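Local structure of origin of replication complex subunit 1B (5HH7) at residues Y148-R153 and I183-I188. The protein reads the unmodified histone H3 tail through its BAH-PHD cassette, as part of the origin recognition complex that binds replication origins. Sequence-based numbering, arbitrary orientation.
Sequences YWIRAR and IEMECI
Ile-150 and Ile-183 form an antiparallel, hydrogen-bonded pair near the end of strand 175-184. Ile-150 N donates to Ile-183 O at 2.8 Å, and Ile-183 N returns a bond to Ile-150 O. Next along is the non-hydrogen-bonded pair Trp-149 and Glu-184. Glu-184 CG lies over one face of the Trp-149 indole, 3.5 Å from the centroid of its six-membered ring, a CH-pi contact. The glutamate chain runs alongside the indole, with the carboxylate turned 31° from the ring plane. Trp-149 CG stands anti to its carbonyl carbon (chi1 -70°), which brings the ring back against the partner backbone, with Trp-149 CE3 3.4 Å from Ile-183 C. Past Glu-184 the chain turns into a short 3-10 segment. Here Met-185 N still bonds Tyr-148 O at 3.0 Å, tilted from the carbonyl plane. One water also donates to Tyr-148 O and accepts from Glu-186 N, tying the turn to the strand.

On the side of Ile-150 the contacts across the two segments are apolar. Ile-150 CG2 meets Met-185 CG at 3.7 Å, while Ile-150 CD1 reaches Ile-188 CD1. Ala-152 CB continues this side against Ile-183 CG1, 4.1 Å away. Met-185 SD packs on Tyr-148 CB and lies oblique to the ring, a Met-aromatic contact.

Arg-37 forms salt bridges with Glu-184 and Glu-186. Within the BAH domain, strand 148-156 runs between strands 132-142 and 175-184. The ring of Trp-140, on strand 132-142, meets that of Trp-149 with the two planes nearly parallel, and strands 18-21 and 24-27 pack against Met-185.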
ATOM      1  N   TYR A 148       2.823 -21.792 -10.828  1.00 32.57           N
ATOM      2  CA  TYR A 148       3.592 -21.083  -9.809  1.00 35.58           C
ATOM      3  C   TYR A 148       2.711 -20.519  -8.693  1.00 35.58           C
ATOM      4  O   TYR A 148       1.620 -20.003  -8.941  1.00 32.49           O
ATOM      5  CB  TYR A 148       4.435 -19.971 -10.438  1.00 34.63           C
ATOM      6  CG  TYR A 148       5.704 -20.474 -11.090  1.00 41.59           C
ATOM      7  CD1 TYR A 148       5.683 -21.027 -12.364  1.00 48.37           C
ATOM      8  CD2 TYR A 148       6.923 -20.403 -10.427  1.00 41.38           C
ATOM      9  CE1 TYR A 148       6.841 -21.492 -12.963  1.00 49.91           C
ATOM     10  CE2 TYR A 148       8.088 -20.865 -11.018  1.00 46.13           C
ATOM     11  CZ  TYR A 148       8.042 -21.409 -12.285  1.00 49.27           C
ATOM     12  OH  TYR A 148       9.197 -21.871 -12.876  1.00 50.73           O
ATOM     13  N   TRP A 149       3.210 -20.620  -7.465  1.00 32.45           N
ATOM     14  CA  TRP A 149       2.480 -20.207  -6.275  1.00 30.21           C
ATOM     15  C   TRP A 149       3.390 -19.402  -5.360  1.00 32.45           C
ATOM     16  O   TRP A 149       4.612 -19.445  -5.491  1.00 34.08           O
ATOM     17  CB  TRP A 149       2.021 -21.431  -5.482  1.00 32.90           C
ATOM     18  CG  TRP A 149       0.933 -22.253  -6.095  1.00 35.14           C
ATOM     19  CD1 TRP A 149       1.039 -23.101  -7.161  1.00 34.20           C
ATOM     20  CD2 TRP A 149      -0.423 -22.342  -5.644  1.00 35.12           C
ATOM     21  NE1 TRP A 149      -0.175 -23.695  -7.414  1.00 39.47           N
ATOM     22  CE2 TRP A 149      -1.089 -23.246  -6.496  1.00 39.89           C
ATOM     23  CE3 TRP A 149      -1.144 -21.733  -4.608  1.00 34.86           C
ATOM     24  CZ2 TRP A 149      -2.438 -23.559  -6.345  1.00 42.58           C
ATOM     25  CZ3 TRP A 149      -2.483 -22.043  -4.460  1.00 37.43           C
ATOM     26  CH2 TRP A 149      -3.117 -22.949  -5.323  1.00 36.62           C
ATOM     27  N   ILE A 150       2.786 -18.679  -4.423  1.00 30.22           N
ATOM     28  CA  ILE A 150       3.530 -18.107  -3.310  1.00 28.22           C
ATOM     29  C   ILE A 150       2.870 -18.503  -1.999  1.00 28.34           C
ATOM     30  O   ILE A 150       1.688 -18.850  -1.970  1.00 31.06           O
ATOM     31  CB  ILE A 150       3.563 -16.555  -3.346  1.00 26.87           C
ATOM     32  CG1 ILE A 150       2.143 -15.985  -3.251  1.00 28.83           C
ATOM     33  CG2 ILE A 150       4.289 -16.045  -4.584  1.00 29.79           C
ATOM     34  CD1 ILE A 150       2.085 -14.496  -2.946  1.00 28.05           C
ATOM     35  N   ARG A 151       3.638 -18.483  -0.917  1.00 29.14           N
ATOM     36  CA  ARG A 151       3.051 -18.500   0.413  0.50 28.93           C
ATOM     37  C   ARG A 151       2.948 -17.050   0.857  1.00 27.67           C
ATOM     38  O   ARG A 151       3.967 -16.389   1.067  1.00 27.40           O
ATOM     39  CB  ARG A 151       3.907 -19.301   1.396  0.50 30.68           C
ATOM     40  CG  ARG A 151       3.277 -19.432   2.779  0.50 33.91           C
ATOM     41  CD  ARG A 151       4.038 -20.401   3.667  0.50 39.11           C
ATOM     42  NE  ARG A 151       3.308 -20.692   4.901  0.50 39.34           N
ATOM     43  CZ  ARG A 151       3.772 -20.450   6.123  0.50 29.81           C
ATOM     44  NH1 ARG A 151       4.975 -19.918   6.284  0.50 36.23           N
ATOM     45  NH2 ARG A 151       3.037 -20.750   7.185  0.50 29.26           N
ATOM     46  N   ALA A 152       1.725 -16.552   0.973  1.00 26.67           N
ATOM     47  CA  ALA A 152       1.500 -15.159   1.325  1.00 27.53           C
ATOM     48  C   ALA A 152       1.382 -14.982   2.830  1.00 28.06           C
ATOM     49  O   ALA A 152       0.698 -15.753   3.494  1.00 27.22           O
ATOM     50  CB  ALA A 152       0.243 -14.644   0.641  1.00 25.84           C
ATOM     51  N   ARG A 153       2.061 -13.968   3.361  1.00 23.56           N
ATOM     52  CA  ARG A 153       1.864 -13.559   4.745  1.00 24.72           C
ATOM     53  C   ARG A 153       1.084 -12.254   4.715  1.00 25.49           C
ATOM     54  O   ARG A 153       1.604 -11.219   4.293  1.00 24.94           O
ATOM     55  CB  ARG A 153       3.200 -13.366   5.465  1.00 25.24           C
ATOM     56  CG  ARG A 153       3.049 -13.098   6.962  1.00 26.05           C
ATOM     57  CD  ARG A 153       4.393 -12.896   7.656  1.00 23.08           C
ATOM     58  NE  ARG A 153       4.220 -12.582   9.074  1.00 23.70           N
ATOM     59  CZ  ARG A 153       5.220 -12.325   9.913  1.00 28.67           C
ATOM     60  NH1 ARG A 153       6.476 -12.345   9.480  1.00 28.23           N
ATOM     61  NH2 ARG A 153       4.964 -12.050  11.187  1.00 26.85           N
ATOM     62  N   ILE A 183      -1.249 -19.056  -2.363  1.00 31.46           N
ATOM     63  CA  ILE A 183      -1.904 -18.218  -3.355  1.00 29.69           C
ATOM     64  C   ILE A 183      -1.197 -18.373  -4.696  1.00 29.00           C
ATOM     65  O   ILE A 183       0.028 -18.322  -4.763  1.00 31.85           O
ATOM     66  CB  ILE A 183      -1.845 -16.733  -2.934  1.00 29.71           C
ATOM     67  CG1 ILE A 183      -2.645 -16.498  -1.649  1.00 33.86           C
ATOM     68  CG2 ILE A 183      -2.353 -15.832  -4.049  1.00 33.48           C
ATOM     69  CD1 ILE A 183      -4.148 -16.498  -1.849  1.00 38.71           C
ATOM     70  N   GLU A 184      -1.963 -18.574  -5.763  1.00 29.66           N
ATOM     71  CA  GLU A 184      -1.382 -18.657  -7.097  1.00 28.26           C
ATOM     72  C   GLU A 184      -0.773 -17.310  -7.474  1.00 28.10           C
ATOM     73  O   GLU A 184      -1.353 -16.262  -7.186  1.00 26.61           O
ATOM     74  CB  GLU A 184      -2.443 -19.061  -8.120  1.00 36.38           C
ATOM     75  CG  GLU A 184      -2.957 -20.479  -7.950  1.00 43.47           C
ATOM     76  CD  GLU A 184      -4.362 -20.659  -8.490  1.00 53.98           C
ATOM     77  OE1 GLU A 184      -4.591 -21.627  -9.246  1.00 58.38           O
ATOM     78  OE2 GLU A 184      -5.240 -19.837  -8.149  1.00 53.63           O
ATOM     79  N   MET A 185       0.393 -17.336  -8.115  1.00 27.11           N
ATOM     80  CA  MET A 185       1.067 -16.102  -8.517  1.00 29.80           C
ATOM     81  C   MET A 185       0.223 -15.297  -9.499  1.00 30.73           C
ATOM     82  O   MET A 185       0.391 -14.084  -9.627  1.00 28.41           O
ATOM     83  CB  MET A 185       2.446 -16.396  -9.118  1.00 34.07           C
ATOM     84  CG  MET A 185       3.484 -16.851  -8.103  1.00 34.23           C
ATOM     85  SD  MET A 185       5.169 -16.726  -8.737  1.00 33.15           S
ATOM     86  CE  MET A 185       5.410 -14.953  -8.711  1.00 32.89           C
ATOM     87  N   GLU A 186      -0.687 -15.982 -10.183  1.00 28.74           N
ATOM     88  CA  GLU A 186      -1.635 -15.338 -11.083  1.00 36.10           C
ATOM     89  C   GLU A 186      -2.522 -14.336 -10.338  1.00 35.84           C
ATOM     90  O   GLU A 186      -3.054 -13.400 -10.934  1.00 35.20           O
ATOM     91  CB  GLU A 186      -2.499 -16.400 -11.766  1.00 47.13           C
ATOM     92  CG  GLU A 186      -3.451 -15.864 -12.820  1.00 62.58           C
ATOM     93  CD  GLU A 186      -4.429 -16.914 -13.306  1.00 79.13           C
ATOM     94  OE1 GLU A 186      -4.119 -18.120 -13.188  1.00 81.04           O
ATOM     95  OE2 GLU A 186      -5.515 -16.536 -13.794  1.00 86.82           O
ATOM     96  N   CYS A 187      -2.670 -14.535  -9.031  1.00 27.96           N
ATOM     97  CA  CYS A 187      -3.514 -13.664  -8.214  1.00 28.58           C
ATOM     98  C   CYS A 187      -2.807 -12.388  -7.760  1.00 25.92           C
ATOM     99  O   CYS A 187      -3.440 -11.492  -7.198  1.00 28.77           O
ATOM    100  CB  CYS A 187      -4.046 -14.422  -6.997  1.00 32.84           C
ATOM    101  SG  CYS A 187      -5.101 -15.818  -7.422  1.00 42.38           S
ATOM    102  N   ILE A 188      -1.501 -12.312  -7.988  1.00 25.28           N
ATOM    103  CA  ILE A 188      -0.743 -11.110  -7.658  1.00 26.07           C
ATOM    104  C   ILE A 188      -1.062 -10.008  -8.658  1.00 28.40           C
ATOM    105  O   ILE A 188      -1.025 -10.234  -9.864  1.00 27.15           O
ATOM    106  CB  ILE A 188       0.774 -11.370  -7.689  1.00 27.94           C
ATOM    107  CG1 ILE A 188       1.173 -12.375  -6.605  1.00 25.06           C
ATOM    108  CG2 ILE A 188       1.545 -10.060  -7.525  1.00 25.90           C
ATOM    109  CD1 ILE A 188       2.617 -12.839  -6.714  1.00 28.00           C
TER
HETATM  110  O   HOH W   1      -0.204 -18.917 -10.895  1.00 31.83           O